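Long-range contacts in VIN1 (Oscarella pearsei, PDB 6BFI), which binds actin filaments, as a sponge member of the vinculin family, and may take part in cell-cell adhesion: residues P2-T7 with G118-L123; V137-Q142 with A241-I246; S267-A272 with C430-A435; R506-V511 with K601-V606; S573-E578 with S597-V602. One frame throughout, in Å; residues are numbered along the deposited sequence.

Interaction 1 of 5, residues P2-T7 with G118-L123; sequences PVKFHT and GMSDLL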
# COMPACT_ATOMS: atom_id res chain seq x y z
N PRO A 2 18.35 14.76 17.36
CA PRO A 2 17.67 13.59 17.94
C PRO A 2 18.38 12.29 17.63
O PRO A 2 19.18 12.19 16.69
CB PRO A 2 16.28 13.63 17.29
CG PRO A 2 16.13 15.02 16.73
CD PRO A 2 17.52 15.43 16.35
N VAL A 3 18.08 11.27 18.43
CA VAL A 3 18.64 9.95 18.21
C VAL A 3 18.08 9.38 16.90
O VAL A 3 16.93 9.63 16.54
CB VAL A 3 18.34 9.03 19.40
CG1 VAL A 3 16.84 8.88 19.62
CG2 VAL A 3 19.00 7.67 19.22
N LYS A 4 18.92 8.63 16.19
CA LYS A 4 18.57 8.10 14.88
C LYS A 4 18.68 6.58 14.88
O LYS A 4 19.53 6.00 15.56
CB LYS A 4 19.47 8.69 13.78
CG LYS A 4 19.37 10.20 13.63
CD LYS A 4 17.99 10.62 13.16
CE LYS A 4 17.91 12.13 12.96
NZ LYS A 4 16.59 12.54 12.41
N PHE A 5 17.80 5.94 14.09
CA PHE A 5 17.87 4.50 13.88
C PHE A 5 17.40 4.11 12.49
O PHE A 5 16.82 3.04 12.30
CB PHE A 5 17.04 3.74 14.93
CG PHE A 5 16.10 4.61 15.72
CD1 PHE A 5 14.95 5.11 15.13
CD2 PHE A 5 16.36 4.91 17.04
CE1 PHE A 5 14.08 5.91 15.86
CE2 PHE A 5 15.50 5.70 17.77
CZ PHE A 5 14.36 6.20 17.18
N HIS A 6 17.65 4.97 11.49
CA HIS A 6 17.30 4.70 10.11
C HIS A 6 18.27 3.75 9.42
O HIS A 6 18.09 3.46 8.23
CB HIS A 6 17.22 6.01 9.32
CG HIS A 6 18.48 6.82 9.37
ND1 HIS A 6 19.36 6.89 8.32
CD2 HIS A 6 19.00 7.60 10.35
CE1 HIS A 6 20.38 7.67 8.65
NE2 HIS A 6 20.18 8.11 9.88
N THR A 7 19.27 3.26 10.14
CA THR A 7 20.34 2.44 9.58
C THR A 7 20.56 1.23 10.47
O THR A 7 20.50 1.33 11.70
CB THR A 7 21.63 3.28 9.46
OG1 THR A 7 21.63 3.97 8.20
CG2 THR A 7 22.87 2.42 9.56
N GLY A 118 24.83 10.77 22.12
CA GLY A 118 26.19 10.97 21.65
C GLY A 118 26.64 9.90 20.67
O GLY A 118 27.26 10.22 19.64
N MET A 119 26.36 8.63 20.97
CA MET A 119 26.64 7.58 20.00
C MET A 119 25.87 7.81 18.71
O MET A 119 26.43 7.65 17.61
CB MET A 119 26.30 6.21 20.59
CG MET A 119 27.36 5.66 21.53
SD MET A 119 26.86 4.11 22.31
CE MET A 119 28.25 3.05 21.89
N SER A 120 24.60 8.20 18.83
CA SER A 120 23.81 8.50 17.64
C SER A 120 24.49 9.54 16.76
O SER A 120 24.63 9.35 15.55
CB SER A 120 22.41 8.97 18.03
OG SER A 120 21.70 9.42 16.89
N ASP A 121 24.91 10.66 17.36
CA ASP A 121 25.56 11.70 16.57
C ASP A 121 26.89 11.22 15.99
O ASP A 121 27.22 11.54 14.84
CB ASP A 121 25.78 12.95 17.43
CG ASP A 121 24.48 13.54 17.93
OD1 ASP A 121 23.44 13.35 17.27
OD2 ASP A 121 24.49 14.21 18.99
N LEU A 122 27.64 10.44 16.78
CA LEU A 122 28.92 9.91 16.31
C LEU A 122 28.75 9.11 15.03
O LEU A 122 29.50 9.29 14.06
CB LEU A 122 29.56 9.05 17.40
CG LEU A 122 30.85 9.59 18.01
CD1 LEU A 122 31.51 8.54 18.88
CD2 LEU A 122 31.80 10.04 16.91
N LEU A 123 27.76 8.21 15.00
CA LEU A 123 27.49 7.48 13.77
C LEU A 123 26.84 8.37 12.71
O LEU A 123 26.97 8.09 11.51
CB LEU A 123 26.62 6.26 14.06
CG LEU A 123 27.25 5.22 14.99
CD1 LEU A 123 26.20 4.24 15.51
CD2 LEU A 123 28.37 4.48 14.28

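Interaction 2 of 5, residues V137-Q142 with A241-I246; sequences VCRSVQ and AIEEII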
# COMPACT_ATOMS: atom_id res chain seq x y z
N VAL A 137 27.13 12.10 -6.40
CA VAL A 137 27.12 11.31 -7.63
C VAL A 137 25.81 11.51 -8.39
O VAL A 137 25.80 11.83 -9.59
CB VAL A 137 27.35 9.82 -7.31
CG1 VAL A 137 27.05 8.96 -8.53
CG2 VAL A 137 28.78 9.60 -6.84
N CYS A 138 24.67 11.34 -7.69
CA CYS A 138 23.37 11.49 -8.33
C CYS A 138 23.21 12.86 -8.97
O CYS A 138 22.62 12.99 -10.06
CB CYS A 138 22.25 11.24 -7.32
SG CYS A 138 22.27 9.60 -6.55
N ARG A 139 23.71 13.90 -8.31
CA ARG A 139 23.65 15.24 -8.88
C ARG A 139 24.49 15.34 -10.15
O ARG A 139 24.06 15.96 -11.13
CB ARG A 139 24.12 16.28 -7.86
CG ARG A 139 23.14 16.55 -6.72
CD ARG A 139 21.80 17.04 -7.23
NE ARG A 139 21.03 17.67 -6.16
CZ ARG A 139 19.74 17.99 -6.25
NH1 ARG A 139 19.06 17.71 -7.35
NH2 ARG A 139 19.13 18.58 -5.23
N SER A 140 25.68 14.73 -10.15
CA SER A 140 26.52 14.79 -11.35
C SER A 140 25.83 14.15 -12.54
O SER A 140 25.71 14.76 -13.61
CB SER A 140 27.87 14.13 -11.08
OG SER A 140 27.76 12.73 -10.99
N VAL A 141 25.34 12.91 -12.37
CA VAL A 141 24.71 12.23 -13.51
C VAL A 141 23.43 12.95 -13.92
O VAL A 141 23.14 13.10 -15.12
CB VAL A 141 24.47 10.75 -13.18
CG1 VAL A 141 23.73 10.60 -11.87
CG2 VAL A 141 23.71 10.06 -14.30
N GLN A 142 22.65 13.42 -12.94
CA GLN A 142 21.44 14.16 -13.25
C GLN A 142 21.74 15.41 -14.06
O GLN A 142 21.02 15.74 -15.01
CB GLN A 142 20.71 14.52 -11.96
CG GLN A 142 19.40 15.24 -12.17
CD GLN A 142 18.82 15.76 -10.87
OE1 GLN A 142 19.55 16.23 -10.00
NE2 GLN A 142 17.50 15.69 -10.74
N ALA A 241 13.00 10.72 -11.43
CA ALA A 241 13.40 9.54 -10.67
C ALA A 241 14.66 9.79 -9.86
O ALA A 241 14.74 9.40 -8.69
CB ALA A 241 13.60 8.36 -11.62
N ILE A 242 15.65 10.46 -10.45
CA ILE A 242 16.88 10.73 -9.72
C ILE A 242 16.63 11.73 -8.60
O ILE A 242 17.23 11.62 -7.52
CB ILE A 242 17.98 11.21 -10.69
CG1 ILE A 242 18.34 10.10 -11.67
CG2 ILE A 242 19.22 11.66 -9.92
CD1 ILE A 242 19.45 10.48 -12.65
N GLU A 243 15.75 12.70 -8.82
CA GLU A 243 15.35 13.61 -7.75
C GLU A 243 14.78 12.83 -6.56
O GLU A 243 15.14 13.09 -5.41
CB GLU A 243 14.32 14.62 -8.25
CG GLU A 243 14.90 15.83 -8.94
CD GLU A 243 15.61 16.76 -7.98
OE1 GLU A 243 15.02 17.11 -6.94
OE2 GLU A 243 16.77 17.14 -8.26
N GLU A 244 13.90 11.87 -6.84
CA GLU A 244 13.30 11.10 -5.76
C GLU A 244 14.33 10.23 -5.06
O GLU A 244 14.30 10.09 -3.83
CB GLU A 244 12.14 10.25 -6.29
CG GLU A 244 11.32 9.56 -5.21
CD GLU A 244 10.49 10.53 -4.39
OE1 GLU A 244 10.41 11.72 -4.76
OE2 GLU A 244 9.91 10.10 -3.37
N ILE A 245 15.26 9.64 -5.82
CA ILE A 245 16.36 8.90 -5.20
C ILE A 245 17.13 9.80 -4.24
O ILE A 245 17.46 9.40 -3.12
CB ILE A 245 17.29 8.31 -6.27
CG1 ILE A 245 16.71 7.01 -6.82
CG2 ILE A 245 18.68 8.05 -5.70
CD1 ILE A 245 17.54 6.39 -7.92
N ILE A 246 17.41 11.04 -4.65
CA ILE A 246 18.14 11.97 -3.79
C ILE A 246 17.33 12.29 -2.55
O ILE A 246 17.88 12.40 -1.44
CB ILE A 246 18.51 13.24 -4.58
CG1 ILE A 246 19.50 12.90 -5.69
CG2 ILE A 246 19.09 14.30 -3.65
CD1 ILE A 246 19.83 14.07 -6.59

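Interaction 3 of 5, residues S267-A272 with C430-A435; sequences SAASLA and CSDAVA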
# COMPACT_ATOMS: atom_id res chain seq x y z
N SER A 267 -11.52 6.79 3.10
CA SER A 267 -10.94 5.92 2.10
C SER A 267 -11.93 4.84 1.71
O SER A 267 -13.07 4.80 2.17
CB SER A 267 -9.63 5.32 2.61
OG SER A 267 -9.86 4.52 3.76
N ALA A 268 -11.49 3.93 0.83
CA ALA A 268 -12.35 2.82 0.43
C ALA A 268 -12.55 1.83 1.57
O ALA A 268 -13.67 1.37 1.81
CB ALA A 268 -11.77 2.12 -0.80
N ALA A 269 -11.47 1.50 2.28
CA ALA A 269 -11.58 0.60 3.42
C ALA A 269 -12.43 1.21 4.54
O ALA A 269 -13.13 0.48 5.25
CB ALA A 269 -10.19 0.24 3.94
N SER A 270 -12.37 2.53 4.70
CA SER A 270 -13.20 3.18 5.71
C SER A 270 -14.65 3.27 5.26
O SER A 270 -15.55 3.25 6.11
CB SER A 270 -12.66 4.58 6.02
OG SER A 270 -11.37 4.50 6.62
N LEU A 271 -14.90 3.38 3.96
CA LEU A 271 -16.26 3.30 3.46
C LEU A 271 -16.85 1.92 3.70
O LEU A 271 -17.97 1.78 4.19
CB LEU A 271 -16.30 3.66 1.97
CG LEU A 271 -16.34 5.15 1.64
CD1 LEU A 271 -16.13 5.37 0.15
CD2 LEU A 271 -17.66 5.76 2.09
N ALA A 272 -16.09 0.87 3.35
CA ALA A 272 -16.55 -0.49 3.62
C ALA A 272 -16.79 -0.71 5.10
O ALA A 272 -17.82 -1.28 5.50
CB ALA A 272 -15.54 -1.50 3.08
N CYS A 430 -10.97 -1.93 -1.06
CA CYS A 430 -9.60 -2.40 -0.92
C CYS A 430 -8.89 -1.66 0.20
O CYS A 430 -9.28 -0.57 0.61
CB CYS A 430 -8.84 -2.22 -2.24
SG CYS A 430 -8.86 -0.54 -2.89
N SER A 431 -7.83 -2.29 0.71
CA SER A 431 -7.03 -1.66 1.76
C SER A 431 -6.34 -0.41 1.22
O SER A 431 -6.26 -0.17 0.01
CB SER A 431 -5.99 -2.63 2.31
OG SER A 431 -4.98 -2.90 1.35
N ASP A 432 -5.84 0.41 2.15
CA ASP A 432 -5.21 1.67 1.77
C ASP A 432 -3.94 1.45 0.95
O ASP A 432 -3.61 2.28 0.09
CB ASP A 432 -4.89 2.49 3.02
CG ASP A 432 -6.13 2.79 3.84
OD1 ASP A 432 -7.16 3.18 3.25
OD2 ASP A 432 -6.07 2.64 5.08
N ALA A 433 -3.23 0.36 1.21
CA ALA A 433 -2.00 0.08 0.46
C ALA A 433 -2.31 -0.27 -0.99
O ALA A 433 -1.73 0.30 -1.92
CB ALA A 433 -1.22 -1.04 1.15
N VAL A 434 -3.24 -1.21 -1.20
CA VAL A 434 -3.67 -1.56 -2.55
C VAL A 434 -4.25 -0.35 -3.26
O VAL A 434 -4.07 -0.19 -4.48
CB VAL A 434 -4.68 -2.73 -2.50
CG1 VAL A 434 -5.06 -3.18 -3.90
CG2 VAL A 434 -4.11 -3.89 -1.69
N ALA A 435 -4.94 0.53 -2.53
CA ALA A 435 -5.50 1.73 -3.15
C ALA A 435 -4.39 2.67 -3.62
O ALA A 435 -4.41 3.15 -4.76
CB ALA A 435 -6.43 2.45 -2.17

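Interaction 4 of 5, residues R506-V511 with K601-V606; sequences RIQADV and KVVEGV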
# COMPACT_ATOMS: atom_id res chain seq x y z
N ARG A 506 -23.73 -10.36 -20.40
CA ARG A 506 -23.36 -9.62 -21.61
C ARG A 506 -22.97 -10.58 -22.74
O ARG A 506 -23.34 -10.37 -23.90
CB ARG A 506 -22.22 -8.65 -21.30
CG ARG A 506 -22.65 -7.46 -20.45
CD ARG A 506 -21.46 -6.76 -19.81
NE ARG A 506 -21.22 -5.43 -20.37
CZ ARG A 506 -20.14 -5.09 -21.07
NH1 ARG A 506 -19.18 -5.99 -21.29
NH2 ARG A 506 -20.01 -3.86 -21.54
N ILE A 507 -22.23 -11.63 -22.41
CA ILE A 507 -21.86 -12.62 -23.42
C ILE A 507 -23.09 -13.35 -23.94
O ILE A 507 -23.18 -13.67 -25.13
CB ILE A 507 -20.81 -13.60 -22.86
CG1 ILE A 507 -19.44 -12.92 -22.78
CG2 ILE A 507 -20.72 -14.85 -23.71
CD1 ILE A 507 -18.38 -13.76 -22.11
N GLN A 508 -24.07 -13.60 -23.06
CA GLN A 508 -25.32 -14.22 -23.51
C GLN A 508 -26.04 -13.32 -24.52
O GLN A 508 -26.49 -13.79 -25.57
CB GLN A 508 -26.23 -14.52 -22.32
CG GLN A 508 -25.89 -15.80 -21.58
CD GLN A 508 -26.86 -16.08 -20.45
OE1 GLN A 508 -27.98 -15.56 -20.43
NE2 GLN A 508 -26.44 -16.90 -19.49
N ALA A 509 -26.17 -12.03 -24.20
CA ALA A 509 -26.86 -11.12 -25.11
C ALA A 509 -26.11 -10.98 -26.43
O ALA A 509 -26.73 -10.98 -27.50
CB ALA A 509 -27.03 -9.75 -24.44
N ASP A 510 -24.78 -10.85 -26.38
CA ASP A 510 -24.02 -10.65 -27.61
C ASP A 510 -23.99 -11.91 -28.46
O ASP A 510 -24.02 -11.83 -29.70
CB ASP A 510 -22.60 -10.19 -27.27
CG ASP A 510 -22.56 -8.77 -26.76
OD1 ASP A 510 -23.52 -8.02 -27.01
OD2 ASP A 510 -21.56 -8.39 -26.10
N VAL A 511 -23.93 -13.09 -27.83
CA VAL A 511 -23.99 -14.34 -28.59
C VAL A 511 -25.37 -14.53 -29.20
O VAL A 511 -25.50 -15.00 -30.34
CB VAL A 511 -23.59 -15.52 -27.69
CG1 VAL A 511 -24.00 -16.84 -28.33
CG2 VAL A 511 -22.09 -15.51 -27.43
N LYS A 601 -21.10 -23.08 -27.21
CA LYS A 601 -20.05 -23.72 -26.42
C LYS A 601 -19.27 -22.69 -25.61
O LYS A 601 -18.91 -22.94 -24.45
CB LYS A 601 -19.11 -24.51 -27.33
CG LYS A 601 -18.42 -25.67 -26.64
CD LYS A 601 -19.40 -26.77 -26.31
CE LYS A 601 -19.04 -27.48 -25.02
NZ LYS A 601 -17.64 -28.00 -25.03
N VAL A 602 -19.01 -21.52 -26.20
CA VAL A 602 -18.38 -20.43 -25.45
C VAL A 602 -19.23 -20.07 -24.24
O VAL A 602 -18.74 -20.01 -23.10
CB VAL A 602 -18.14 -19.22 -26.36
CG1 VAL A 602 -17.67 -18.03 -25.53
CG2 VAL A 602 -17.13 -19.55 -27.45
N VAL A 603 -20.53 -19.81 -24.46
CA VAL A 603 -21.43 -19.47 -23.36
C VAL A 603 -21.36 -20.52 -22.26
O VAL A 603 -21.29 -20.19 -21.07
CB VAL A 603 -22.87 -19.28 -23.88
CG1 VAL A 603 -23.86 -19.26 -22.72
CG2 VAL A 603 -22.98 -18.01 -24.70
N GLU A 604 -21.36 -21.80 -22.65
CA GLU A 604 -21.32 -22.87 -21.65
C GLU A 604 -20.01 -22.84 -20.86
O GLU A 604 -20.01 -23.07 -19.65
CB GLU A 604 -21.51 -24.22 -22.34
CG GLU A 604 -21.95 -25.33 -21.40
CD GLU A 604 -20.91 -26.43 -21.27
OE1 GLU A 604 -19.94 -26.43 -22.05
OE2 GLU A 604 -21.07 -27.29 -20.38
N GLY A 605 -18.89 -22.55 -21.53
CA GLY A 605 -17.62 -22.46 -20.81
C GLY A 605 -17.61 -21.33 -19.80
O GLY A 605 -17.16 -21.50 -18.66
N VAL A 606 -18.10 -20.15 -20.20
CA VAL A 606 -18.21 -19.04 -19.26
C VAL A 606 -19.08 -19.43 -18.08
O VAL A 606 -18.74 -19.15 -16.92
CB VAL A 606 -18.74 -17.78 -19.97
CG1 VAL A 606 -19.07 -16.69 -18.96
CG2 VAL A 606 -17.73 -17.28 -20.99

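Interaction 5 of 5, residues S573-E578 with S597-V602; sequences SPMVIE and SSADKV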
# COMPACT_ATOMS: atom_id res chain seq x y z
N SER A 573 -11.27 -20.03 -30.18
CA SER A 573 -10.77 -19.99 -31.56
C SER A 573 -11.69 -20.70 -32.55
O SER A 573 -12.00 -20.11 -33.59
CB SER A 573 -9.35 -20.57 -31.61
OG SER A 573 -8.45 -19.78 -30.85
N PRO A 574 -12.15 -21.94 -32.30
CA PRO A 574 -13.06 -22.56 -33.28
C PRO A 574 -14.30 -21.73 -33.56
O PRO A 574 -14.78 -21.72 -34.70
CB PRO A 574 -13.41 -23.91 -32.62
CG PRO A 574 -12.28 -24.19 -31.71
CD PRO A 574 -11.86 -22.85 -31.18
N MET A 575 -14.82 -21.03 -32.55
CA MET A 575 -15.98 -20.17 -32.77
C MET A 575 -15.65 -19.06 -33.75
O MET A 575 -16.44 -18.76 -34.66
CB MET A 575 -16.45 -19.60 -31.43
CG MET A 575 -17.79 -18.89 -31.48
SD MET A 575 -17.68 -17.14 -31.89
CE MET A 575 -16.51 -16.57 -30.66
N VAL A 576 -14.48 -18.44 -33.60
CA VAL A 576 -14.10 -17.34 -34.49
C VAL A 576 -13.87 -17.85 -35.91
O VAL A 576 -14.31 -17.22 -36.88
CB VAL A 576 -12.86 -16.61 -33.94
CG1 VAL A 576 -12.37 -15.57 -34.92
CG2 VAL A 576 -13.18 -15.97 -32.60
N ILE A 577 -13.19 -18.99 -36.05
CA ILE A 577 -12.95 -19.48 -37.41
C ILE A 577 -14.25 -19.93 -38.06
O ILE A 577 -14.40 -19.85 -39.29
CB ILE A 577 -11.89 -20.60 -37.41
CG1 ILE A 577 -12.47 -21.93 -36.92
CG2 ILE A 577 -10.69 -20.20 -36.56
CD1 ILE A 577 -11.54 -23.11 -37.10
N GLU A 578 -15.22 -20.40 -37.27
CA GLU A 578 -16.53 -20.72 -37.84
C GLU A 578 -17.26 -19.45 -38.26
O GLU A 578 -17.95 -19.43 -39.28
CB GLU A 578 -17.37 -21.52 -36.85
CG GLU A 578 -16.86 -22.93 -36.57
CD GLU A 578 -16.82 -23.82 -37.80
OE1 GLU A 578 -17.57 -23.57 -38.76
OE2 GLU A 578 -16.02 -24.78 -37.80
N SER A 597 -23.46 -23.41 -32.75
CA SER A 597 -23.05 -24.39 -31.74
C SER A 597 -21.75 -23.99 -31.07
O SER A 597 -21.57 -24.19 -29.86
CB SER A 597 -22.93 -25.77 -32.38
OG SER A 597 -24.14 -26.17 -32.98
N SER A 598 -20.81 -23.41 -31.83
CA SER A 598 -19.54 -22.99 -31.25
C SER A 598 -19.73 -21.85 -30.26
O SER A 598 -19.16 -21.86 -29.15
CB SER A 598 -18.57 -22.58 -32.36
OG SER A 598 -18.31 -23.66 -33.24
N ALA A 599 -20.53 -20.84 -30.63
CA ALA A 599 -20.81 -19.74 -29.72
C ALA A 599 -21.53 -20.23 -28.46
O ALA A 599 -21.20 -19.81 -27.34
CB ALA A 599 -21.63 -18.67 -30.43
N ASP A 600 -22.51 -21.13 -28.63
CA ASP A 600 -23.14 -21.74 -27.47
C ASP A 600 -22.12 -22.47 -26.59
O ASP A 600 -22.24 -22.46 -25.36
CB ASP A 600 -24.24 -22.71 -27.91
CG ASP A 600 -25.43 -21.99 -28.54
OD1 ASP A 600 -25.69 -20.82 -28.17
OD2 ASP A 600 -26.10 -22.60 -29.40
N LYS A 601 -21.10 -23.08 -27.21
CA LYS A 601 -20.05 -23.72 -26.42
C LYS A 601 -19.27 -22.69 -25.61
O LYS A 601 -18.91 -22.94 -24.45
CB LYS A 601 -19.11 -24.51 -27.33
CG LYS A 601 -18.42 -25.67 -26.64
CD LYS A 601 -19.40 -26.77 -26.31
CE LYS A 601 -19.04 -27.48 -25.02
NZ LYS A 601 -17.64 -28.00 -25.03
N VAL A 602 -19.01 -21.52 -26.20
CA VAL A 602 -18.38 -20.43 -25.45
C VAL A 602 -19.23 -20.07 -24.24
O VAL A 602 -18.74 -20.01 -23.10
CB VAL A 602 -18.14 -19.22 -26.36
CG1 VAL A 602 -17.67 -18.03 -25.53
CG2 VAL A 602 -17.13 -19.55 -27.45

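Interaction 1 of 5, residues P2-T7 with G118-L123
Ser-120 carries nearly all of this contact: it looks out from its helix at the extended N-terminal chain and receives Val-3 and Lys-4. Its hydroxyl OG accepts the backbone N-H of Lys-4, with Lys-4 N to Ser-120 OG at 3.0 Å and an N-H...O angle of 139°, so the bond is noticeably bent. The helix backbone points CB toward the N-terminal chain, and OG, turned anti to the serine's own N (chi1 172°), lies beside the carbonyl carbon, within reach of Lys-4 N. Around this one bond the packing is close. Val-3 CA comes to 3.4 Å from Ser-120 OG, and the CG2 branch of the valine rests against Ser-120 CB at 3.8 Å. Lys-4 only brushes the serine with the start of its side chain, CB lying 3.9 Å from Ser-120 OG.

The other side is looser. Pro-2 is partly exposed and points away from the helix, and its carbonyl O stays 4.5 Å from Asp-121 OD1. The Lys-4 chain bends at its second torsion and leads off, its NZ hydrogen-bonding Thr-252 OG1.

The N-terminal chain thus lies along helix 102-145 as the lead-in to helix 8-32, whose Ile-14 also touches Ser-120. Helix 763-778 also packs here, with Leu-773 against both Val-3 and Phe-5, while Phe-5 O hydrogen-bonds Thr-183 OG1 just ahead of helix 185-215.

Interaction 2 of 5, residues V137-Q142 with A241-I246
Glu-243 OE2 is gripped by two side chains from the facing helix, Arg-139 and Gln-142. The amide gives the straighter bond: Gln-142 NE2 donates to Glu-243 OE2 over 3.0 Å at 158°, meeting the anti lone pair, the one turned from the other carboxylate oxygen, with the amide and carboxylate nearly coplanar. Arg-139 NH1 forms a salt bridge to Glu-243 OE2; the hydrogen bond within it is weak, and the modelled separation of 2.5 Å is short enough to be doubtful in detail. The same NH1 also donates to Gln-142 OE1 at 3.1 Å, in the guanidinium plane and on a carbonyl lone pair. With OE1 accepting from the arginine and NE2 donating to the glutamate, the Gln-142 amide is fixed as to which end is O and which is N; NE2 has a further, weak bond to Phe-239 O. That amide reaches the glutamate because CG stands anti to the glutamine's N (chi1 -177°) and the chain runs extended beyond it.

These are two neighbouring helices of an antiparallel helical bundle, as expected in the vinculin family; their short segments run 169° apart with axes 10.0 Å from each other. Below the polar groups the interface turns apolar. Cys-138 CB sits 3.6 Å from Ile-246 CG1, and Cys-138 SG touches Ile-245 CG2 at 4.0 Å. Ile-242 offers its CG2 branch to Gln-142 CB at 3.8 Å. Ile-246 CD1 bridges the two layers: it lies over one face of the Arg-139 guanidinium and packs 3.6 Å from Arg-139 CD. Met-171 of helix 154-178 covers Cys-138 and Val-141, and Glu-194 of helix 185-215 lies against Ile-245.

Interaction 3 of 5, residues S267-A272 with C430-A435
Two torsions bring Ser-267 OG and the Asp-432 carboxylate together: the serine OG sits between its own N and carbonyl carbon (chi1 62°), while the aspartate CG stands beside its backbone N, opposite the carbonyl carbon (chi1 -59°), and its carboxylate swings across the gap. The contact is a meeting of two helix beginnings in this all-helical, vinculin-family chain. Ser-267 occupies the N-cap position of helix 268-283, Ser-431 that of helix 432-449, and Asp-432 is the first residue of the latter.

Ser-267 OG lies 3.1 Å from Asp-432 OD1, close enough for a hydrogen bond, but the serine's proton has a second acceptor in reach and the choice is not settled. Ser-270 OG is hydrogen-bonded to Ser-267 OG at 3.2 Å within the same helix turn, where either hydroxyl could donate. With two helix N-termini close by, the Asp-432 carboxylate would probably be favoured in its charged form.

Beneath this polar edge small side chains let the backbones approach closely, Ala-269 CA and Ser-431 CA being 5.3 Å apart. Ala-268 CB meets Cys-430 O at 3.9 Å and more loosely the sulfur of the same cysteine, which is buried with its side chain against Val-493 of helix 466-493. Asn-755 of helix 750-760 touches Ser-431. The methyl of Ala-269 presses closer still onto the Cys-430 carbonyl, CB to Cys-430 O measuring 3.5 Å.

Interaction 4 of 5, residues R506-V511 with K601-V606
Val-603 packs against Ile-507, Gln-508 and Val-511 where two helices of an antiparallel bundle, the kind of building block used throughout the vinculin family, lie side by side. The short segments run 174° apart with axes 10.1 Å from each other, and the interface between them is purely a matter of van der Waals packing.

Both branches of Val-603 are used. With CG1 anti to the backbone N (chi1 166°), the two methyls fork toward different residues of the facing helix. CG2 goes to the hydrophobic side, where Val-603 CG2 lies 3.8 Å from Val-511 CG2 and nearly as close to CB and CG1 of the same residue, so the methyl rests on the whole head of Val-511. Val-603 CG2 also meets Ile-507 CG2 at 4.0 Å, the two side chains passing side by side and pointing opposite ways. CG1 takes the outer side: Val-603 CG1 touches Gln-508 CG at 4.2 Å, the extended glutamine chain passing at about a right angle. Gln-508 is exposed, and its aliphatic part lies beside the valine on the more exposed edge of the contact.

One turn further on, Ile-507 and Val-606 meet end to end, Ile-507 CD1 coming to 3.8 Å from Val-606 CG2. The isoleucine thereby spans two turns of the partner helix, its CG2 branch on one and its CD1 end on the other.

Helix 524-550 packs on helix 496-519 beside this contact: Val-534 lies on Val-511, and Gln-537 touches Ile-507 while its NE2 hydrogen-bonds Asp-510 OD2.

Interaction 5 of 5, residues S573-E578 with S597-V602
The peptide plane joining Ser-598 to Ala-599 takes Met-575 on one face: Met-575 CG stands above the nitrogen, 3.5 Å from Ala-599 N, in a plain van der Waals contact with the flat amide. The methionine gets over that plane because CG is anti to its backbone N (chi1 -170°), after which the chain bends at both later torsions. Its CB is held from two directions, with Ser-598 CB at 3.8 Å from Met-575 CB and the CG2 branch of Val-602 at 4.0 Å from it. Met-575 CG also touches the Ala-599 methyl.

Small residues make this closeness possible. Ser-598 CB comes to 3.6 Å from Met-575 CA, so the serine sits directly on the opposing backbone, and the short helix segments pass with axes 8.5 Å apart at 151°, antiparallel but clearly tilted. The Ser-598 hydroxyl is spent inside its own helix, hydrogen-bonding Lys-594 O, and toward Glu-578 it offers only a packing contact: Glu-578 CG to Ser-598 OG is 3.7 Å. The glutamate chain is bent at its second torsion and also touches Lys-594 and Phe-595.

Helices 572-584 and 589-615 are consecutive in the chain, so the contact is one of helical-hairpin packing. Helix 524-550 lies against both: Ala-535 touches Val-576, Ala-538 touches Val-602, and from helix 496-519 Lys-515 makes a salt bridge to Asp-600.

Overall arrangement
Interactions 4 and 5 belong together: both use helix 589-615, share Lys-601 and Val-602, and touch where Val-511 CG1 meets Ala-599 CB at 3.7 Å. Both pack without polar bonds across the interface, though interaction 5 brings its helices closer by means of small residues. Interactions 1 and 2 share helix 102-145 with centres about 25 Å apart; one meets the N-terminal chain mainly through a single serine, whereas the other pairs two helices with a buried apolar seam and a polar edge. Interaction 3, nearest the middle of the chain, joins helix beginnings. Interactions 2 and 4 are buried, the others partly so, and interactions 1 and 5 lie about 69 Å apart between centres.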